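Local coordinates for biotin binding protein A (Gallus gallus, PDB 2C1Q) that binds biotin, probably very tightly, as a tetramer of avidin-family beta-barrel subunits, at residues Y34-T39 with V70-A75; A75-V80 with W99-E104. One frame throughout, in Å; residues are numbered along the deposited sequence.

Interaction 1 of 2, residues Y34-T39 with V70-A75. With BTN (biotin), chain B.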
ATOM      1  N   TYR A  34      -3.603  -9.527  19.987  1.00 21.61           N
ATOM      2  CA  TYR A  34      -3.094  -8.225  19.671  1.00 22.31           C
ATOM      3  C   TYR A  34      -3.854  -7.217  20.498  1.00 22.69           C
ATOM      4  O   TYR A  34      -5.089  -7.176  20.458  1.00 22.51           O
ATOM      5  CB  TYR A  34      -3.349  -7.921  18.185  1.00 21.28           C
ATOM      6  CG  TYR A  34      -2.408  -6.913  17.596  1.00 21.63           C
ATOM      7  CD1 TYR A  34      -1.244  -7.328  16.931  1.00 24.49           C
ATOM      8  CD2 TYR A  34      -2.666  -5.548  17.685  1.00 21.11           C
ATOM      9  CE1 TYR A  34      -0.359  -6.381  16.377  1.00 23.67           C
ATOM     10  CE2 TYR A  34      -1.789  -4.606  17.132  1.00 19.42           C
ATOM     11  CZ  TYR A  34      -0.649  -5.029  16.504  1.00 21.76           C
ATOM     12  OH  TYR A  34       0.195  -4.101  15.976  1.00 19.44           O
ATOM     13  N   GLN A  35      -3.113  -6.372  21.193  1.00 24.22           N
ATOM     14  CA  GLN A  35      -3.705  -5.225  21.908  1.00 25.13           C
ATOM     15  C   GLN A  35      -3.246  -3.899  21.275  1.00 24.82           C
ATOM     16  O   GLN A  35      -2.139  -3.435  21.531  1.00 26.12           O
ATOM     17  CB  GLN A  35      -3.265  -5.268  23.360  1.00 26.04           C
ATOM     18  CG  GLN A  35      -3.817  -4.120  24.211  1.00 27.31           C
ATOM     19  CD  GLN A  35      -5.273  -4.319  24.514  1.00 32.48           C
ATOM     20  OE1 GLN A  35      -5.716  -5.443  24.759  1.00 38.03           O
ATOM     21  NE2 GLN A  35      -6.036  -3.241  24.488  1.00 34.66           N
ATOM     22  N   THR A  36      -4.069  -3.306  20.429  1.00 24.53           N
ATOM     23  CA  THR A  36      -3.653  -2.096  19.735  1.00 25.09           C
ATOM     24  C   THR A  36      -3.777  -0.933  20.689  1.00 25.39           C
ATOM     25  O   THR A  36      -4.713  -0.881  21.469  1.00 26.64           O
ATOM     26  CB  THR A  36      -4.448  -1.820  18.449  1.00 24.44           C
ATOM     27  OG1 THR A  36      -4.035  -0.569  17.899  1.00 26.38           O
ATOM     28  CG2 THR A  36      -5.932  -1.736  18.721  1.00 23.04           C
ATOM     29  N   ALA A  37      -2.861   0.014  20.579  1.00 25.92           N
ATOM     30  CA  ALA A  37      -2.918   1.228  21.378  1.00 25.90           C
ATOM     31  C   ALA A  37      -3.800   2.253  20.712  1.00 26.11           C
ATOM     32  O   ALA A  37      -4.203   3.210  21.352  1.00 26.10           O
ATOM     33  CB  ALA A  37      -1.519   1.803  21.599  1.00 25.71           C
ATOM     34  N   VAL A  38      -4.129   2.030  19.432  1.00 25.67           N
ATOM     35  CA  VAL A  38      -4.810   3.043  18.628  1.00 25.22           C
ATOM     36  C   VAL A  38      -5.981   2.428  17.847  1.00 25.20           C
ATOM     37  O   VAL A  38      -5.999   1.237  17.521  1.00 24.67           O
ATOM     38  CB  VAL A  38      -3.799   3.781  17.660  1.00 25.60           C
ATOM     39  CG1 VAL A  38      -2.729   4.617  18.444  1.00 24.63           C
ATOM     40  CG2 VAL A  38      -3.112   2.787  16.762  1.00 23.75           C
ATOM     41  N   THR A  39      -6.955   3.248  17.514  1.00 26.42           N
ATOM     42  CA  THR A  39      -8.030   2.758  16.694  1.00 27.12           C
ATOM     43  C   THR A  39      -8.517   3.892  15.820  1.00 29.19           C
ATOM     44  O   THR A  39      -8.321   5.044  16.166  1.00 29.71           O
ATOM     45  CB  THR A  39      -9.151   2.157  17.545  1.00 26.82           C
ATOM     46  OG1 THR A  39     -10.226   1.750  16.691  1.00 25.24           O
ATOM     47  CG2 THR A  39      -9.670   3.169  18.573  1.00 26.28           C
ATOM     48  N   VAL A  70      -5.570 -10.113  12.075  1.00 18.83           N
ATOM     49  CA  VAL A  70      -6.140  -9.789  13.368  1.00 18.99           C
ATOM     50  C   VAL A  70      -7.651  -9.606  13.163  1.00 20.87           C
ATOM     51  O   VAL A  70      -8.094  -8.819  12.322  1.00 20.76           O
ATOM     52  CB  VAL A  70      -5.567  -8.483  13.977  1.00 18.75           C
ATOM     53  CG1 VAL A  70      -6.202  -8.248  15.338  1.00 16.56           C
ATOM     54  CG2 VAL A  70      -4.021  -8.554  14.094  1.00 16.38           C
ATOM     55  N   GLN A  71      -8.422 -10.363  13.928  1.00 22.33           N
ATOM     56  CA  GLN A  71      -9.868 -10.258  13.932  1.00 23.77           C
ATOM     57  C   GLN A  71     -10.279  -9.317  15.033  1.00 23.72           C
ATOM     58  O   GLN A  71     -10.457  -9.759  16.164  1.00 23.90           O
ATOM     59  CB  GLN A  71     -10.404 -11.639  14.245  1.00 24.88           C
ATOM     60  CG  GLN A  71     -11.850 -11.862  13.987  1.00 27.93           C
ATOM     61  CD  GLN A  71     -12.270 -13.229  14.518  1.00 33.30           C
ATOM     62  OE1 GLN A  71     -12.196 -13.473  15.727  1.00 34.84           O
ATOM     63  NE2 GLN A  71     -12.714 -14.124  13.622  1.00 32.86           N
ATOM     64  N   TRP A  72     -10.429  -8.029  14.733  1.00 23.35           N
ATOM     65  CA  TRP A  72     -10.694  -7.052  15.802  1.00 24.12           C
ATOM     66  C   TRP A  72     -11.997  -7.334  16.529  1.00 25.74           C
ATOM     67  O   TRP A  72     -13.036  -7.507  15.896  1.00 24.44           O
ATOM     68  CB  TRP A  72     -10.674  -5.614  15.268  1.00 23.25           C
ATOM     69  CG  TRP A  72      -9.365  -5.283  14.615  1.00 22.54           C
ATOM     70  CD1 TRP A  72      -9.141  -5.124  13.276  1.00 22.75           C
ATOM     71  CD2 TRP A  72      -8.093  -5.141  15.256  1.00 22.30           C
ATOM     72  NE1 TRP A  72      -7.816  -4.874  13.042  1.00 23.05           N
ATOM     73  CE2 TRP A  72      -7.147  -4.862  14.241  1.00 22.75           C
ATOM     74  CE3 TRP A  72      -7.664  -5.163  16.601  1.00 24.54           C
ATOM     75  CZ2 TRP A  72      -5.803  -4.655  14.511  1.00 22.05           C
ATOM     76  CZ3 TRP A  72      -6.327  -4.948  16.873  1.00 22.77           C
ATOM     77  CH2 TRP A  72      -5.403  -4.682  15.820  1.00 23.22           C
ATOM     78  N   GLN A  73     -11.954  -7.349  17.867  1.00 27.54           N
ATOM     79  CA  GLN A  73     -13.162  -7.707  18.618  1.00 29.43           C
ATOM     80  C   GLN A  73     -14.141  -6.562  18.869  1.00 30.46           C
ATOM     81  O   GLN A  73     -15.256  -6.781  19.355  1.00 30.70           O
ATOM     82  CB  GLN A  73     -12.810  -8.455  19.910  1.00 29.28           C
ATOM     83  CG  GLN A  73     -12.294  -9.844  19.637  1.00 29.90           C
ATOM     84  CD  GLN A  73     -13.269 -10.709  18.860  1.00 34.50           C
ATOM     85  OE1 GLN A  73     -14.402 -10.933  19.299  1.00 36.24           O
ATOM     86  NE2 GLN A  73     -12.830 -11.217  17.701  1.00 33.17           N
ATOM     87  N   PHE A  74     -13.743  -5.349  18.484  1.00 30.79           N
ATOM     88  CA  PHE A  74     -14.519  -4.155  18.803  1.00 30.57           C
ATOM     89  C   PHE A  74     -14.787  -3.311  17.555  1.00 30.69           C
ATOM     90  O   PHE A  74     -15.266  -2.188  17.647  1.00 31.22           O
ATOM     91  CB  PHE A  74     -13.722  -3.328  19.793  1.00 30.04           C
ATOM     92  CG  PHE A  74     -12.360  -2.912  19.267  1.00 30.41           C
ATOM     93  CD1 PHE A  74     -12.197  -1.703  18.577  1.00 29.95           C
ATOM     94  CD2 PHE A  74     -11.247  -3.741  19.439  1.00 26.91           C
ATOM     95  CE1 PHE A  74     -10.928  -1.322  18.072  1.00 28.11           C
ATOM     96  CE2 PHE A  74      -9.996  -3.362  18.952  1.00 25.95           C
ATOM     97  CZ  PHE A  74      -9.847  -2.149  18.266  1.00 27.36           C
ATOM     98  N   ALA A  75     -14.428  -3.837  16.387  1.00 30.29           N
ATOM     99  CA  ALA A  75     -14.526  -3.076  15.156  1.00 29.55           C
ATOM    100  C   ALA A  75     -14.930  -3.999  14.026  1.00 29.23           C
ATOM    101  O   ALA A  75     -14.599  -5.179  14.047  1.00 28.67           O
ATOM    102  CB  ALA A  75     -13.192  -2.407  14.846  1.00 29.51           C
TER
HETATM  103  C11 BTN B1126      -9.700  -0.391  13.750  1.00 27.18           C
HETATM  104  O11 BTN B1126     -10.654  -0.549  12.934  1.00 24.93           O
HETATM  105  O12 BTN B1126      -9.354   0.774  14.027  1.00 25.74           O
HETATM  106  C10 BTN B1126      -9.012  -1.575  14.431  1.00 25.31           C
HETATM  107  C9  BTN B1126      -7.747  -1.164  15.192  1.00 23.38           C
HETATM  108  C8  BTN B1126      -6.596  -1.221  14.176  1.00 20.76           C
HETATM  109  C7  BTN B1126      -5.267  -0.732  14.723  1.00 18.73           C
HETATM  110  C2  BTN B1126      -4.231  -0.616  13.598  1.00 19.90           C
HETATM  111  S1  BTN B1126      -3.795  -2.108  12.901  1.00 20.01           S
HETATM  112  C6  BTN B1126      -2.337  -1.328  12.205  1.00 17.86           C
HETATM  113  C5  BTN B1126      -1.836  -0.259  13.131  1.00 17.82           C
HETATM  114  N1  BTN B1126      -0.827  -0.891  13.946  1.00 19.06           N
HETATM  115  C3  BTN B1126      -1.272  -1.031  15.183  1.00 18.57           C
HETATM  116  O3  BTN B1126      -0.497  -1.614  16.173  1.00 19.13           O
HETATM  117  N2  BTN B1126      -2.518  -0.561  15.341  1.00 17.57           N
HETATM  118  C4  BTN B1126      -2.963   0.054  14.114  1.00 18.26           C
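Trp72 brings the rim of its six-membered ring up to the Tyr34 ring, CH2 lying 3.4 Å from Tyr34 CD2 with the planes nearly perpendicular (89°). Thr36 CG2 meets the neighbouring corner, 3.7 Å from Trp72 CZ3. One face of the indole lies along the biotin tail, with C10 offset toward the ring's rim; Val70 CG1 lies over the rim of the opposite face, and Trp72 NE1 is hydrogen-bonded to Thr79 OG1. These side chains line the ligand pocket at one end of the avidin-type barrel, where strands 29-35 and 66-71 run out into loops. With an alanine in place of Trp72, the biotin tail would probably lose this flat wall, and the flank of the Tyr34 ring its packing partner. Tyr34 OH donates to biotin O3 (2.6 Å), which lies near the plane of the phenol ring. Thr36 OG1, which chi1 of 176° swings away from its backbone N, accepts an almost straight bond from biotin N2 (3.0 Å, 174°) and gives its proton to a lone pair of Val38 O (2.7 Å). Thr39 OG1 sits at the edge of the Phe74 ring, 3.4 Å from CE1; it also bonds to Thr41 and donates to biotin O12 (3.0 Å).

Interaction 2 of 2, residues A75-V80 with W99-E104. With BTN (biotin), chain B.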
ATOM      1  N   ALA A  75     -14.428  -3.837  16.387  1.00 30.29           N
ATOM      2  CA  ALA A  75     -14.526  -3.076  15.156  1.00 29.55           C
ATOM      3  C   ALA A  75     -14.930  -3.999  14.026  1.00 29.23           C
ATOM      4  O   ALA A  75     -14.599  -5.179  14.047  1.00 28.67           O
ATOM      5  CB  ALA A  75     -13.192  -2.407  14.846  1.00 29.51           C
ATOM      6  N   ASP A  76     -15.627  -3.462  13.029  1.00 29.26           N
ATOM      7  CA  ASP A  76     -15.991  -4.262  11.861  1.00 29.89           C
ATOM      8  C   ASP A  76     -14.826  -4.554  10.913  1.00 29.00           C
ATOM      9  O   ASP A  76     -14.970  -5.295   9.945  1.00 30.48           O
ATOM     10  CB  ASP A  76     -17.165  -3.633  11.113  1.00 30.30           C
ATOM     11  CG  ASP A  76     -18.479  -3.803  11.868  1.00 33.48           C
ATOM     12  OD1 ASP A  76     -18.513  -4.646  12.799  1.00 32.19           O
ATOM     13  OD2 ASP A  76     -19.466  -3.103  11.529  1.00 36.24           O
ATOM     14  N   SER A  77     -13.657  -4.051  11.234  1.00 27.85           N
ATOM     15  CA  SER A  77     -12.525  -4.137  10.331  1.00 25.88           C
ATOM     16  C   SER A  77     -11.672  -5.403  10.484  1.00 24.82           C
ATOM     17  O   SER A  77     -11.921  -6.234  11.361  1.00 24.64           O
ATOM     18  CB  SER A  77     -11.683  -2.910  10.578  1.00 25.55           C
ATOM     19  OG  SER A  77     -11.237  -2.959  11.911  1.00 27.99           O
ATOM     20  N   THR A  78     -10.670  -5.541   9.614  1.00 22.40           N
ATOM     21  CA  THR A  78      -9.718  -6.625   9.674  1.00 21.11           C
ATOM     22  C   THR A  78      -8.356  -6.070   9.259  1.00 19.55           C
ATOM     23  O   THR A  78      -8.268  -5.334   8.290  1.00 18.54           O
ATOM     24  CB  THR A  78     -10.123  -7.791   8.742  1.00 20.56           C
ATOM     25  OG1 THR A  78     -11.398  -8.315   9.157  1.00 22.07           O
ATOM     26  CG2 THR A  78      -9.157  -8.876   8.838  1.00 17.98           C
ATOM     27  N   THR A  79      -7.317  -6.364  10.028  1.00 18.63           N
ATOM     28  CA  THR A  79      -5.959  -6.004   9.626  1.00 17.18           C
ATOM     29  C   THR A  79      -5.164  -7.236   9.306  1.00 17.42           C
ATOM     30  O   THR A  79      -5.283  -8.256   9.998  1.00 17.92           O
ATOM     31  CB  THR A  79      -5.183  -5.214  10.705  1.00 18.09           C
ATOM     32  OG1 THR A  79      -5.894  -4.027  11.030  1.00 14.55           O
ATOM     33  CG2 THR A  79      -3.802  -4.779  10.150  1.00 14.64           C
ATOM     34  N   VAL A  80      -4.311  -7.138   8.286  1.00 17.00           N
ATOM     35  CA  VAL A  80      -3.332  -8.189   8.036  1.00 16.71           C
ATOM     36  C   VAL A  80      -1.954  -7.584   8.107  1.00 17.11           C
ATOM     37  O   VAL A  80      -1.769  -6.464   7.730  1.00 18.70           O
ATOM     38  CB  VAL A  80      -3.528  -8.895   6.670  1.00 15.54           C
ATOM     39  CG1 VAL A  80      -4.755  -9.721   6.721  1.00 15.68           C
ATOM     40  CG2 VAL A  80      -3.554  -7.873   5.519  1.00 13.69           C
ATOM     41  N   TRP A  99       1.294  -3.500   6.787  1.00 18.21           N
ATOM     42  CA  TRP A  99      -0.057  -3.914   7.121  1.00 17.27           C
ATOM     43  C   TRP A  99      -1.099  -3.219   6.272  1.00 17.27           C
ATOM     44  O   TRP A  99      -0.849  -2.171   5.693  1.00 16.12           O
ATOM     45  CB  TRP A  99      -0.344  -3.679   8.620  1.00 17.13           C
ATOM     46  CG  TRP A  99      -0.167  -2.250   9.118  1.00 16.33           C
ATOM     47  CD1 TRP A  99       0.880  -1.779   9.882  1.00 15.13           C
ATOM     48  CD2 TRP A  99      -1.082  -1.124   8.951  1.00 14.97           C
ATOM     49  NE1 TRP A  99       0.677  -0.432  10.172  1.00 16.37           N
ATOM     50  CE2 TRP A  99      -0.507  -0.015   9.614  1.00 14.10           C
ATOM     51  CE3 TRP A  99      -2.323  -0.952   8.295  1.00 14.90           C
ATOM     52  CZ2 TRP A  99      -1.113   1.245   9.630  1.00 15.25           C
ATOM     53  CZ3 TRP A  99      -2.938   0.286   8.342  1.00 15.20           C
ATOM     54  CH2 TRP A  99      -2.332   1.376   8.991  1.00 15.09           C
ATOM     55  N   LEU A 100      -2.267  -3.845   6.191  1.00 17.53           N
ATOM     56  CA  LEU A 100      -3.439  -3.260   5.540  1.00 18.46           C
ATOM     57  C   LEU A 100      -4.594  -3.378   6.504  1.00 18.41           C
ATOM     58  O   LEU A 100      -4.856  -4.455   7.028  1.00 18.98           O
ATOM     59  CB  LEU A 100      -3.813  -4.008   4.261  1.00 17.32           C
ATOM     60  CG  LEU A 100      -2.805  -4.038   3.101  1.00 19.72           C
ATOM     61  CD1 LEU A 100      -3.250  -5.062   2.045  1.00 17.55           C
ATOM     62  CD2 LEU A 100      -2.591  -2.678   2.471  1.00 15.94           C
ATOM     63  N   LEU A 101      -5.279  -2.276   6.735  1.00 19.10           N
ATOM     64  CA  LEU A 101      -6.447  -2.279   7.605  1.00 19.91           C
ATOM     65  C   LEU A 101      -7.644  -2.098   6.704  1.00 20.75           C
ATOM     66  O   LEU A 101      -7.740  -1.101   6.004  1.00 20.72           O
ATOM     67  CB  LEU A 101      -6.360  -1.143   8.611  1.00 19.05           C
ATOM     68  CG  LEU A 101      -7.633  -0.694   9.369  1.00 21.09           C
ATOM     69  CD1 LEU A 101      -8.307  -1.833  10.102  1.00 18.89           C
ATOM     70  CD2 LEU A 101      -7.242   0.394  10.399  1.00 21.06           C
ATOM     71  N   ARG A 102      -8.571  -3.047   6.753  1.00 22.22           N
ATOM     72  CA  ARG A 102      -9.732  -3.058   5.856  1.00 24.10           C
ATOM     73  C   ARG A 102     -10.983  -2.780   6.657  1.00 24.82           C
ATOM     74  O   ARG A 102     -11.350  -3.587   7.506  1.00 24.31           O
ATOM     75  CB  ARG A 102      -9.891  -4.428   5.213  1.00 24.24           C
ATOM     76  CG  ARG A 102     -11.123  -4.581   4.268  1.00 25.24           C
ATOM     77  CD  ARG A 102     -10.650  -4.158   2.979  1.00 28.02           C
ATOM     78  NE  ARG A 102     -11.570  -4.238   1.858  1.00 28.88           N
ATOM     79  CZ  ARG A 102     -11.104  -4.401   0.628  1.00 29.22           C
ATOM     80  NH1 ARG A 102      -9.780  -4.563   0.453  1.00 29.30           N
ATOM     81  NH2 ARG A 102     -11.917  -4.427  -0.397  1.00 27.55           N
ATOM     82  N   GLU A 103     -11.622  -1.640   6.403  1.00 26.48           N
ATOM     83  CA  GLU A 103     -12.912  -1.356   7.011  1.00 28.90           C
ATOM     84  C   GLU A 103     -14.061  -1.977   6.222  1.00 28.14           C
ATOM     85  O   GLU A 103     -14.027  -2.064   4.998  1.00 26.67           O
ATOM     86  CB  GLU A 103     -13.104   0.158   7.277  1.00 30.66           C
ATOM     87  CG  GLU A 103     -11.919   0.754   8.109  1.00 36.97           C
ATOM     88  CD  GLU A 103     -12.321   1.479   9.393  1.00 45.95           C
ATOM     89  OE1 GLU A 103     -12.877   2.602   9.276  1.00 50.56           O
ATOM     90  OE2 GLU A 103     -12.055   0.961  10.522  1.00 49.69           O
ATOM     91  N   GLU A 104     -15.079  -2.438   6.946  1.00 28.41           N
ATOM     92  CA  GLU A 104     -16.270  -2.980   6.304  1.00 29.09           C
ATOM     93  C   GLU A 104     -17.060  -1.840   5.675  1.00 28.27           C
ATOM     94  O   GLU A 104     -17.305  -0.825   6.327  1.00 27.17           O
ATOM     95  CB  GLU A 104     -17.116  -3.754   7.316  1.00 28.37           C
ATOM     96  CG  GLU A 104     -18.295  -4.521   6.705  1.00 30.71           C
ATOM     97  CD  GLU A 104     -19.246  -5.089   7.771  1.00 33.12           C
ATOM     98  OE1 GLU A 104     -19.409  -4.476   8.873  1.00 37.78           O
ATOM     99  OE2 GLU A 104     -19.829  -6.158   7.514  1.00 37.89           O
TER
HETATM  100  C11 BTN B1126      -9.700  -0.391  13.750  1.00 27.18           C
HETATM  101  O11 BTN B1126     -10.654  -0.549  12.934  1.00 24.93           O
HETATM  102  O12 BTN B1126      -9.354   0.774  14.027  1.00 25.74           O
HETATM  103  C10 BTN B1126      -9.012  -1.575  14.431  1.00 25.31           C
HETATM  104  C9  BTN B1126      -7.747  -1.164  15.192  1.00 23.38           C
HETATM  105  C8  BTN B1126      -6.596  -1.221  14.176  1.00 20.76           C
HETATM  106  C7  BTN B1126      -5.267  -0.732  14.723  1.00 18.73           C
HETATM  107  C2  BTN B1126      -4.231  -0.616  13.598  1.00 19.90           C
HETATM  108  S1  BTN B1126      -3.795  -2.108  12.901  1.00 20.01           S
HETATM  109  C6  BTN B1126      -2.337  -1.328  12.205  1.00 17.86           C
HETATM  110  C5  BTN B1126      -1.836  -0.259  13.131  1.00 17.82           C
HETATM  111  N1  BTN B1126      -0.827  -0.891  13.946  1.00 19.06           N
HETATM  112  C3  BTN B1126      -1.272  -1.031  15.183  1.00 18.57           C
HETATM  113  O3  BTN B1126      -0.497  -1.614  16.173  1.00 19.13           O
HETATM  114  N2  BTN B1126      -2.518  -0.561  15.341  1.00 17.57           N
HETATM  115  C4  BTN B1126      -2.963   0.054  14.114  1.00 18.26           C
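Thr78 O accepts the shortest of the four backbone bonds that join the two strands, 2.8 Å from Arg102 N and nearly straight at 167°. Thr78 N returns a bond to Arg102 O, and the same two-way exchange joins Val80 with Leu100. Between these hydrogen-bonded pairs lies the non-hydrogen-bonded pair Thr79 and Leu101, where Thr79 CA makes a CA-H...O contact with Leu100 O (3.2 Å). Side chains alternate accordingly. Val80 and Leu100 pack on the face that also bears Thr78 and Arg102, and a second subunit reaches this face: its Thr65 bonds to Thr78 OG1, and its Val80 packs on Val80. On the other face Leu101 CD1 fits between Thr79 OG1 (3.4 Å) and Ser77 CB (3.6 Å). Thr79 OG1, also bonded to Trp72, lies 3.4 Å from biotin S1. Ser77 OG, held between its backbone N and carbonyl carbon (chi1 62°), donates to biotin O11 at 2.7 Å. At the far end, Trp99 turns one indole face to the ligand, with C6 of biotin 3.4 Å above the plane and over its centre. Beyond the strands two acceptors meet: Asp76 OD2 and Glu104 OE1 are 3.0 Å apart, their carboxylates almost perpendicular. Lys60 of the second subunit makes long, weak ion pairs with both, which may ease the repulsion without removing it. The whole is an antiparallel hairpin of the avidin barrel, built from strands 78-87 and 93-102, with one face turned to the biotin site and the other to a subunit interface.

Both contacts are largely buried and lie on the same side of the chain's centre, with centres about 9 Å apart. They share Ala75, and strands 66-71 and 78-87, successive in the chain, are neighbours in the sheet. Interaction 1 joins non-adjacent strands and their loops through side chains alone, largely aromatic rings and threonines gathered about the ligand. Interaction 2 is instead a ladder of backbone bonds within a hairpin, and its outer end, at Asp76, reaches the surface with a pair of like charges. A probable hydrogen bond from Val70 N to Thr79 O stitches the two together. Both border the same biotin.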